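Local coordinates for sporozoite surface protein 2 (Plasmodium vivax, PDB 4HQO) that probably serves as an adhesive receptor for gliding motility on the surface of malaria sporozoites, with a metal-binding von Willebrand factor A domain and a thrombospondin repeat, at residues T69-L72 against I73-G76; V90-L93 against R94-T98; V112-H115 against L116-V120. The protein carries 4 engineered substitutions. All blocks are in the same frame, centred on the assembly; numbering follows the deposited sequence.

Contact 1: T69-L72 against I73-G76. With NA (sodium ion), chain G.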
ATOM      1  N   THR A  69      -6.411  16.025  14.836  1.00 25.92           N
ATOM      2  CA  THR A  69      -5.489  15.137  14.124  1.00 26.80           C
ATOM      3  C   THR A  69      -4.501  15.972  13.334  1.00 27.23           C
ATOM      4  O   THR A  69      -4.824  17.074  12.867  1.00 32.92           O
ATOM      5  CB  THR A  69      -6.186  14.121  13.166  1.00 27.27           C
ATOM      6  OG1 THR A  69      -6.848  14.814  12.102  1.00 34.89           O
ATOM      7  CG2 THR A  69      -7.169  13.244  13.916  1.00 27.02           C
ATOM      8  N   THR A  70      -3.291  15.450  13.199  1.00 23.61           N
ATOM      9  CA  THR A  70      -2.259  16.153  12.459  1.00 27.80           C
ATOM     10  C   THR A  70      -1.571  15.189  11.521  1.00 29.26           C
ATOM     11  O   THR A  70      -0.932  14.225  11.951  1.00 25.45           O
ATOM     12  CB  THR A  70      -1.204  16.813  13.391  1.00 29.11           C
ATOM     13  OG1 THR A  70      -1.868  17.538  14.437  1.00 31.41           O
ATOM     14  CG2 THR A  70      -0.325  17.762  12.595  1.00 26.83           C
ATOM     15  N   GLU A  71      -1.726  15.453  10.231  1.00 21.26           N
ATOM     16  CA  GLU A  71      -1.072  14.681   9.192  1.00 23.11           C
ATOM     17  C   GLU A  71       0.373  15.157   9.098  1.00 19.23           C
ATOM     18  O   GLU A  71       0.635  16.279   8.670  1.00 27.64           O
ATOM     19  CB  GLU A  71      -1.812  14.928   7.886  1.00 32.67           C
ATOM     20  CG  GLU A  71      -1.198  14.372   6.619  1.00 35.47           C
ATOM     21  CD  GLU A  71      -2.097  14.686   5.417  1.00 56.04           C
ATOM     22  OE1 GLU A  71      -3.252  14.212   5.395  1.00 64.25           O
ATOM     23  OE2 GLU A  71      -1.687  15.463   4.531  1.00 57.65           O
ATOM     24  N   LEU A  72       1.300  14.301   9.520  1.00 23.04           N
ATOM     25  CA  LEU A  72       2.707  14.669   9.656  1.00 27.62           C
ATOM     26  C   LEU A  72       3.508  14.309   8.412  1.00 26.18           C
ATOM     27  O   LEU A  72       4.388  15.057   7.993  1.00 26.37           O
ATOM     28  CB  LEU A  72       3.312  13.973  10.868  1.00 21.75           C
ATOM     29  CG  LEU A  72       2.734  14.338  12.238  1.00 24.71           C
ATOM     30  CD1 LEU A  72       3.468  13.558  13.324  1.00 28.67           C
ATOM     31  CD2 LEU A  72       2.857  15.837  12.494  1.00 23.36           C
ATOM     32  N   ILE A  73       3.207  13.153   7.826  1.00 32.61           N
ATOM     33  CA  ILE A  73       3.931  12.681   6.652  1.00 29.83           C
ATOM     34  C   ILE A  73       2.931  12.163   5.629  1.00 26.41           C
ATOM     35  O   ILE A  73       2.123  11.290   5.956  1.00 29.05           O
ATOM     36  CB  ILE A  73       4.931  11.548   7.033  1.00 26.53           C
ATOM     37  CG1 ILE A  73       5.941  12.043   8.080  1.00 28.04           C
ATOM     38  CG2 ILE A  73       5.637  10.998   5.794  1.00 20.57           C
ATOM     39  CD1 ILE A  73       6.949  10.990   8.513  1.00 25.52           C
ATOM     40  N   ARG A  74       2.966  12.715   4.411  1.00 23.44           N
ATOM     41  CA  ARG A  74       2.113  12.231   3.308  1.00 29.21           C
ATOM     42  C   ARG A  74       2.799  11.168   2.468  1.00 34.15           C
ATOM     43  O   ARG A  74       4.001  11.265   2.208  1.00 30.19           O
ATOM     44  CB  ARG A  74       1.677  13.384   2.387  1.00 27.95           C
ATOM     45  CG  ARG A  74       0.642  14.310   3.028  1.00 40.31           C
ATOM     46  CD  ARG A  74       0.100  15.373   2.065  1.00 40.56           C
ATOM     47  NE  ARG A  74      -0.565  14.805   0.894  1.00 54.07           N
ATOM     48  CZ  ARG A  74      -1.722  14.137   0.918  1.00 72.28           C
ATOM     49  NH1 ARG A  74      -2.232  13.664  -0.214  1.00 76.58           N
ATOM     50  NH2 ARG A  74      -2.368  13.925   2.065  1.00 62.43           N
ATOM     51  N   LEU A  75       2.027  10.181   2.016  1.00 30.59           N
ATOM     52  CA  LEU A  75       2.532   9.114   1.142  1.00 26.88           C
ATOM     53  C   LEU A  75       3.298   9.645  -0.049  1.00 31.80           C
ATOM     54  O   LEU A  75       2.806  10.508  -0.777  1.00 28.95           O
ATOM     55  CB  LEU A  75       1.385   8.247   0.600  1.00 37.80           C
ATOM     56  CG  LEU A  75       0.715   7.198   1.474  1.00 30.22           C
ATOM     57  CD1 LEU A  75      -0.397   6.468   0.668  1.00 24.83           C
ATOM     58  CD2 LEU A  75       1.739   6.215   2.000  1.00 23.23           C
ATOM     59  N   GLY A  76       4.503   9.116  -0.251  1.00 29.49           N
ATOM     60  CA  GLY A  76       5.289   9.451  -1.426  1.00 25.84           C
ATOM     61  C   GLY A  76       6.236  10.629  -1.272  1.00 32.75           C
ATOM     62  O   GLY A  76       7.120  10.824  -2.105  1.00 36.34           O
TER
HETATM   63 NA    NA G 305      -4.102  12.496   6.453  1.00 53.73          NA

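Contact 2: V90-L93 against R94-T98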
ATOM      1  N   VAL A  90      10.307  12.122  13.874  1.00 31.52           N
ATOM      2  CA  VAL A  90      10.214  11.560  15.216  1.00 31.30           C
ATOM      3  C   VAL A  90      10.982  12.433  16.216  1.00 34.54           C
ATOM      4  O   VAL A  90      10.508  12.695  17.324  1.00 33.01           O
ATOM      5  CB  VAL A  90      10.776  10.127  15.262  1.00 34.03           C
ATOM      6  CG1 VAL A  90      10.737   9.572  16.694  1.00 29.64           C
ATOM      7  CG2 VAL A  90      10.010   9.219  14.293  1.00 27.99           C
ATOM      8  N   THR A  91      12.167  12.885  15.815  1.00 28.07           N
ATOM      9  CA  THR A  91      13.006  13.722  16.679  1.00 30.84           C
ATOM     10  C   THR A  91      12.298  15.027  17.035  1.00 34.99           C
ATOM     11  O   THR A  91      12.346  15.490  18.174  1.00 33.77           O
ATOM     12  CB  THR A  91      14.362  14.024  16.039  1.00 36.80           C
ATOM     13  OG1 THR A  91      15.112  12.809  15.938  1.00 38.41           O
ATOM     14  CG2 THR A  91      15.164  15.049  16.896  1.00 29.76           C
ATOM     15  N   GLU A  92      11.624  15.594  16.044  1.00 34.48           N
ATOM     16  CA  GLU A  92      10.813  16.784  16.215  1.00 38.40           C
ATOM     17  C   GLU A  92       9.691  16.526  17.217  1.00 36.61           C
ATOM     18  O   GLU A  92       9.354  17.391  18.022  1.00 35.90           O
ATOM     19  CB  GLU A  92      10.223  17.166  14.862  1.00 49.71           C
ATOM     20  CG  GLU A  92      10.117  18.643  14.602  1.00 58.61           C
ATOM     21  CD  GLU A  92       9.597  18.937  13.211  1.00 65.29           C
ATOM     22  OE1 GLU A  92      10.019  18.243  12.255  1.00 54.08           O
ATOM     23  OE2 GLU A  92       8.758  19.854  13.077  1.00 73.29           O
ATOM     24  N   LEU A  93       9.113  15.331  17.168  1.00 27.20           N
ATOM     25  CA  LEU A  93       8.057  14.964  18.107  1.00 26.58           C
ATOM     26  C   LEU A  93       8.599  14.799  19.517  1.00 30.77           C
ATOM     27  O   LEU A  93       7.947  15.182  20.490  1.00 35.56           O
ATOM     28  CB  LEU A  93       7.343  13.675  17.669  1.00 23.17           C
ATOM     29  CG  LEU A  93       6.434  13.794  16.437  1.00 30.59           C
ATOM     30  CD1 LEU A  93       5.813  12.453  16.134  1.00 33.30           C
ATOM     31  CD2 LEU A  93       5.343  14.838  16.623  1.00 25.43           C
ATOM     32  N   ARG A  94       9.795  14.228  19.630  1.00 28.22           N
ATOM     33  CA  ARG A  94      10.414  14.058  20.938  1.00 31.66           C
ATOM     34  C   ARG A  94      10.688  15.414  21.590  1.00 36.01           C
ATOM     35  O   ARG A  94      10.507  15.597  22.797  1.00 38.38           O
ATOM     36  CB  ARG A  94      11.723  13.276  20.827  1.00 27.03           C
ATOM     37  CG  ARG A  94      12.386  13.059  22.185  1.00 29.41           C
ATOM     38  CD  ARG A  94      13.750  12.394  22.082  1.00 33.69           C
ATOM     39  NE  ARG A  94      14.656  13.084  21.169  1.00 42.83           N
ATOM     40  CZ  ARG A  94      15.449  14.096  21.519  1.00 45.33           C
ATOM     41  NH1 ARG A  94      15.440  14.559  22.759  1.00 45.74           N
ATOM     42  NH2 ARG A  94      16.248  14.652  20.623  1.00 46.67           N
ATOM     43  N   LYS A  95      11.126  16.364  20.780  1.00 30.00           N
ATOM     44  CA  LYS A  95      11.610  17.631  21.308  1.00 37.46           C
ATOM     45  C   LYS A  95      10.505  18.642  21.585  1.00 40.15           C
ATOM     46  O   LYS A  95      10.628  19.444  22.493  1.00 44.80           O
ATOM     47  CB  LYS A  95      12.615  18.256  20.344  1.00 37.80           C
ATOM     48  CG  LYS A  95      13.914  17.497  20.172  1.00 45.51           C
ATOM     49  CD  LYS A  95      14.939  18.369  19.454  1.00 50.81           C
ATOM     50  CE  LYS A  95      16.245  17.633  19.207  1.00 79.24           C
ATOM     51  NZ  LYS A  95      17.193  18.431  18.374  1.00 93.54           N
ATOM     52  N   THR A  96       9.435  18.614  20.794  1.00 35.86           N
ATOM     53  CA  THR A  96       8.510  19.741  20.773  1.00 34.37           C
ATOM     54  C   THR A  96       7.034  19.389  21.007  1.00 42.70           C
ATOM     55  O   THR A  96       6.199  20.279  21.091  1.00 39.13           O
ATOM     56  CB  THR A  96       8.607  20.515  19.445  1.00 39.46           C
ATOM     57  OG1 THR A  96       8.125  19.695  18.380  1.00 41.28           O
ATOM     58  CG2 THR A  96      10.052  20.929  19.156  1.00 35.65           C
ATOM     59  N   TYR A  97       6.708  18.107  21.104  1.00 32.87           N
ATOM     60  CA  TYR A  97       5.323  17.718  21.349  1.00 33.98           C
ATOM     61  C   TYR A  97       5.148  17.080  22.722  1.00 37.11           C
ATOM     62  O   TYR A  97       5.847  16.122  23.054  1.00 34.62           O
ATOM     63  CB  TYR A  97       4.796  16.775  20.261  1.00 27.26           C
ATOM     64  CG  TYR A  97       3.351  16.414  20.500  1.00 27.99           C
ATOM     65  CD1 TYR A  97       2.342  17.326  20.232  1.00 23.66           C
ATOM     66  CD2 TYR A  97       2.997  15.179  21.038  1.00 23.24           C
ATOM     67  CE1 TYR A  97       1.012  17.017  20.482  1.00 26.43           C
ATOM     68  CE2 TYR A  97       1.674  14.867  21.306  1.00 23.00           C
ATOM     69  CZ  TYR A  97       0.686  15.783  21.014  1.00 27.15           C
ATOM     70  OH  TYR A  97      -0.632  15.462  21.265  1.00 29.92           O
ATOM     71  N   THR A  98       4.232  17.623  23.522  1.00 36.40           N
ATOM     72  CA  THR A  98       3.839  16.988  24.789  1.00 27.06           C
ATOM     73  C   THR A  98       2.391  16.543  24.679  1.00 32.35           C
ATOM     74  O   THR A  98       1.526  17.327  24.271  1.00 33.88           O
ATOM     75  CB  THR A  98       4.035  17.900  26.050  1.00 37.43           C
ATOM     76  OG1 THR A  98       3.219  19.061  25.948  1.00 46.47           O
ATOM     77  CG2 THR A  98       5.471  18.339  26.188  1.00 36.06           C
TER
HETATM   78  O   HOH W   1      16.950  12.478  18.779  1.00 70.01           O

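Contact 3: V112-H115 against L116-V120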
ATOM      1  N   VAL A 112      -7.181   7.202   6.663  1.00 25.94           N
ATOM      2  CA  VAL A 112      -6.833   6.060   5.821  1.00 24.52           C
ATOM      3  C   VAL A 112      -7.944   5.743   4.842  1.00 36.12           C
ATOM      4  O   VAL A 112      -7.671   5.491   3.666  1.00 39.15           O
ATOM      5  CB  VAL A 112      -6.491   4.809   6.641  1.00 33.46           C
ATOM      6  CG1 VAL A 112      -5.976   3.704   5.718  1.00 34.33           C
ATOM      7  CG2 VAL A 112      -5.437   5.148   7.679  1.00 27.98           C
ATOM      8  N   GLN A 113      -9.192   5.774   5.323  1.00 29.23           N
ATOM      9  CA  GLN A 113     -10.356   5.579   4.462  1.00 30.51           C
ATOM     10  C   GLN A 113     -10.324   6.550   3.305  1.00 33.60           C
ATOM     11  O   GLN A 113     -10.559   6.174   2.160  1.00 33.87           O
ATOM     12  CB  GLN A 113     -11.649   5.835   5.239  1.00 35.88           C
ATOM     13  CG  GLN A 113     -12.056   4.710   6.128  1.00 35.96           C
ATOM     14  CD  GLN A 113     -12.858   3.675   5.383  1.00 48.36           C
ATOM     15  OE1 GLN A 113     -12.350   2.998   4.487  1.00 45.77           O
ATOM     16  NE2 GLN A 113     -14.127   3.550   5.743  1.00 42.87           N
ATOM     17  N   LYS A 114     -10.057   7.812   3.630  1.00 28.35           N
ATOM     18  CA  LYS A 114     -10.012   8.884   2.639  1.00 38.56           C
ATOM     19  C   LYS A 114      -8.952   8.611   1.554  1.00 31.86           C
ATOM     20  O   LYS A 114      -9.153   8.930   0.384  1.00 33.42           O
ATOM     21  CB  LYS A 114      -9.721  10.201   3.356  1.00 42.71           C
ATOM     22  CG  LYS A 114     -10.203  11.452   2.663  1.00 62.39           C
ATOM     23  CD  LYS A 114      -9.958  12.663   3.570  1.00 69.35           C
ATOM     24  CE  LYS A 114     -10.544  12.441   4.969  1.00 67.85           C
ATOM     25  NZ  LYS A 114     -10.276  13.572   5.905  1.00 66.16           N
ATOM     26  N   HIS A 115      -7.826   8.024   1.947  1.00 29.15           N
ATOM     27  CA  HIS A 115      -6.790   7.666   0.973  1.00 30.85           C
ATOM     28  C   HIS A 115      -7.339   6.682  -0.042  1.00 35.77           C
ATOM     29  O   HIS A 115      -7.191   6.873  -1.254  1.00 33.90           O
ATOM     30  CB  HIS A 115      -5.569   7.055   1.664  1.00 27.22           C
ATOM     31  CG  HIS A 115      -4.587   8.066   2.173  1.00 31.78           C
ATOM     32  ND1 HIS A 115      -4.828   8.846   3.285  1.00 37.21           N
ATOM     33  CD2 HIS A 115      -3.361   8.416   1.724  1.00 39.49           C
ATOM     34  CE1 HIS A 115      -3.789   9.635   3.493  1.00 37.49           C
ATOM     35  NE2 HIS A 115      -2.883   9.396   2.561  1.00 31.07           N
ATOM     36  N   LEU A 116      -7.982   5.629   0.461  1.00 31.52           N
ATOM     37  CA  LEU A 116      -8.556   4.608  -0.403  1.00 33.50           C
ATOM     38  C   LEU A 116      -9.663   5.198  -1.256  1.00 42.85           C
ATOM     39  O   LEU A 116      -9.752   4.904  -2.447  1.00 43.61           O
ATOM     40  CB  LEU A 116      -9.097   3.434   0.414  1.00 36.82           C
ATOM     41  CG  LEU A 116      -8.122   2.840   1.428  1.00 46.77           C
ATOM     42  CD1 LEU A 116      -8.783   1.694   2.163  1.00 43.74           C
ATOM     43  CD2 LEU A 116      -6.831   2.393   0.757  1.00 41.06           C
ATOM     44  N   ASN A 117     -10.504   6.034  -0.645  1.00 41.25           N
ATOM     45  CA  ASN A 117     -11.612   6.648  -1.369  1.00 42.12           C
ATOM     46  C   ASN A 117     -11.129   7.525  -2.514  1.00 38.69           C
ATOM     47  O   ASN A 117     -11.698   7.506  -3.593  1.00 37.14           O
ATOM     48  CB  ASN A 117     -12.511   7.461  -0.430  1.00 41.86           C
ATOM     49  CG  ASN A 117     -13.364   6.580   0.471  1.00 49.63           C
ATOM     50  OD1 ASN A 117     -13.534   5.385   0.211  1.00 50.38           O
ATOM     51  ND2 ASN A 117     -13.909   7.166   1.532  1.00 52.75           N
ATOM     52  N   ASP A 118     -10.067   8.285  -2.271  1.00 39.61           N
ATOM     53  CA  ASP A 118      -9.550   9.214  -3.267  1.00 51.27           C
ATOM     54  C   ASP A 118      -8.546   8.542  -4.186  1.00 47.83           C
ATOM     55  O   ASP A 118      -8.007   9.184  -5.080  1.00 41.93           O
ATOM     56  CB  ASP A 118      -8.875  10.409  -2.591  1.00 50.21           C
ATOM     57  CG  ASP A 118      -9.863  11.331  -1.906  1.00 60.86           C
ATOM     58  OD1 ASP A 118     -10.988  11.496  -2.420  1.00 68.60           O
ATOM     59  OD2 ASP A 118      -9.506  11.896  -0.854  1.00 68.94           O
ATOM     60  N   ARG A 119      -8.287   7.259  -3.946  1.00 37.03           N
ATOM     61  CA  ARG A 119      -7.297   6.514  -4.710  1.00 42.34           C
ATOM     62  C   ARG A 119      -5.916   7.190  -4.652  1.00 43.00           C
ATOM     63  O   ARG A 119      -5.239   7.337  -5.666  1.00 47.42           O
ATOM     64  CB  ARG A 119      -7.775   6.323  -6.157  1.00 43.71           C
ATOM     65  CG  ARG A 119      -9.218   5.807  -6.246  1.00 49.26           C
ATOM     66  CD  ARG A 119      -9.700   5.722  -7.679  1.00 65.87           C
ATOM     67  NE  ARG A 119      -8.886   4.790  -8.455  1.00 96.05           N
ATOM     68  CZ  ARG A 119      -9.140   3.489  -8.573  1.00105.37           C
ATOM     69  NH1 ARG A 119     -10.196   2.958  -7.968  1.00106.73           N
ATOM     70  NH2 ARG A 119      -8.337   2.721  -9.298  1.00106.21           N
ATOM     71  N   VAL A 120      -5.514   7.591  -3.448  1.00 40.26           N
ATOM     72  CA  VAL A 120      -4.197   8.181  -3.207  1.00 36.69           C
ATOM     73  C   VAL A 120      -3.169   7.068  -2.957  1.00 40.64           C
ATOM     74  O   VAL A 120      -1.991   7.222  -3.258  1.00 45.02           O
ATOM     75  CB  VAL A 120      -4.244   9.164  -2.000  1.00 41.26           C
ATOM     76  CG1 VAL A 120      -2.856   9.759  -1.684  1.00 34.62           C
ATOM     77  CG2 VAL A 120      -5.232  10.272  -2.275  1.00 43.50           C
TER

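Contact 1: T69-L72 against I73-G76
L72 and I73 stand next to each other on one side of the chain, and together they make a classic beta bulge in the edge strand 69-73 of the von Willebrand factor A sheet. Both residues are set opposite M62 of the antiparallel strand 58-65, and both have backbone hydrogen bonds with it. The extra residue breaks the usual alternation of a strand, so two consecutive side chains point the same way and E71 and R74 are thrown together to the other side. L72 CB and I73 CG1 are 4.3 Å apart, an apolar contact between neighbours. The I73 branch CG1 also comes close to the connecting peptide, with L72 O 3.4 Å from it. Beyond this pair, L72 reaches L93 and I73 reaches K89, so helix 83-96 packs against the bulge.

Across the strand, E71 divides its carboxylate between two cations. Its CG is anti to the backbone N (chi1 172°), and the extended chain carries OE1 to the sodium ion at 2.2 Å; Y61 OH binds the same ion. The second oxygen, OE2, takes a salt bridge from R74. The arginine chain bends at chi3 and brings NH2 back over the glutamate, 3.0 Å from OE2, with a fairly straight N-H (160°). The bond lies close to the plane of the guanidinium, but it meets the carboxylate from above, 50° out of its plane, so the two flat groups do not dock as a coplanar pair. One carboxylate oxygen is on the metal and the other on the arginine, which should restrict its rotation. The fit is tight: OE2 of E71 is also 3.0 Å from both CG and CD of R74, so the arginine's methylenes as well as its NH2 press on that oxygen.

Contact 2: V90-L93 against R94-T98
The carbonyl oxygen E92 O is gripped twice by T96: the backbone N reaches it at 3.0 Å, and the hydroxyl OG1 donates to it at 2.6 Å. The two donors come from opposite faces of the E92 carbonyl plane. T96 can do this because OG1 sits between its own N and carbonyl carbon (chi1 67°), which folds the hydroxyl back along the helix.

T91, R94 and K95 run side by side along the outer face of the turn. CG2 of T91 lies 3.6 Å from CE of the extended K95, both chains pointing the same way. R94 also runs alongside T91, and its guanidinium has CG of K95 over one face, 3.6 Å above the plane and offset toward the rim. A water accepts from R94 NH2 at 2.9 Å and makes a weak bond to T91 OG1, bridging the two.

On the inner face, CD2 of L93 and CB of Y97 are 4.2 Å apart, while Y97 N bonds L93 O at 3.2 Å from above the carbonyl plane. W36 NE1 also donates to L93 O, and its ring meets that of Y97 edge to face. Y97 OH bonds G27 O, next to the magnesium ligand S28. This is the C-terminal turn of helix 83-96, its backbone bonds intact as far as Y97, from which the chain leaves the helix toward the metal-ion-dependent adhesion site.

Contact 3: V112-H115 against L116-V120
The H115 ring lies against V120, its CD2 3.7 Å from the valine CG1, the two side chains crossing at a slant. CG of H115, anti to the carbonyl carbon (chi1 -85°), puts the ring there. The chain can return because the helix ends in a Schellman motif. R119 takes a positive phi (56°), V120 N bonds back to H115 O at 2.9 Å with a nearly straight N-H (167°), and R119 N makes a weak bond to L116 O. The imidazole is held from elsewhere too: ND1 bonds E111 O, one turn earlier, and the rings of Y61 and Y22 meet it edge to face.

On the outer side, K114 and D118 lie alongside each other, but the touch is CG of the lysine to OD2 of the aspartate at 3.6 Å, while K114 NZ forms its salt bridge with E111. N117 folds its amide back over the preceding turn, with CG 3.3 Å from Q113 O. OD1 of N117 and OE1 of Q113 both accept from R153 NH1.

The C-terminal end of helix 105-117 packs V112 and Q113 on helix 140-152, V112 and L116 on strand 126-133, and H115 on L75 from the loop after strand 69-73.

In the fold
All three contacts belong to the von Willebrand factor A domain and follow one another along the chain. Contact 1 spans the end of edge strand 69-73 and the loop that follows, contact 2 the end of helix 83-96 and contact 3 that of helix 105-117. The edge strand and its loop meet helix 83-96 through L72 and helix 105-117 through L75, as expected of the alpha/beta fold of A domains, where helices flank a central sheet. Contacts 2 and 3 do not touch, their centres about 28 Å apart. Contact 2 lies near the magnesium ion, the Y97 side chain about 9 Å away; E71 of contact 1 binds the sodium ion, which H115 of contact 3 merely neighbours.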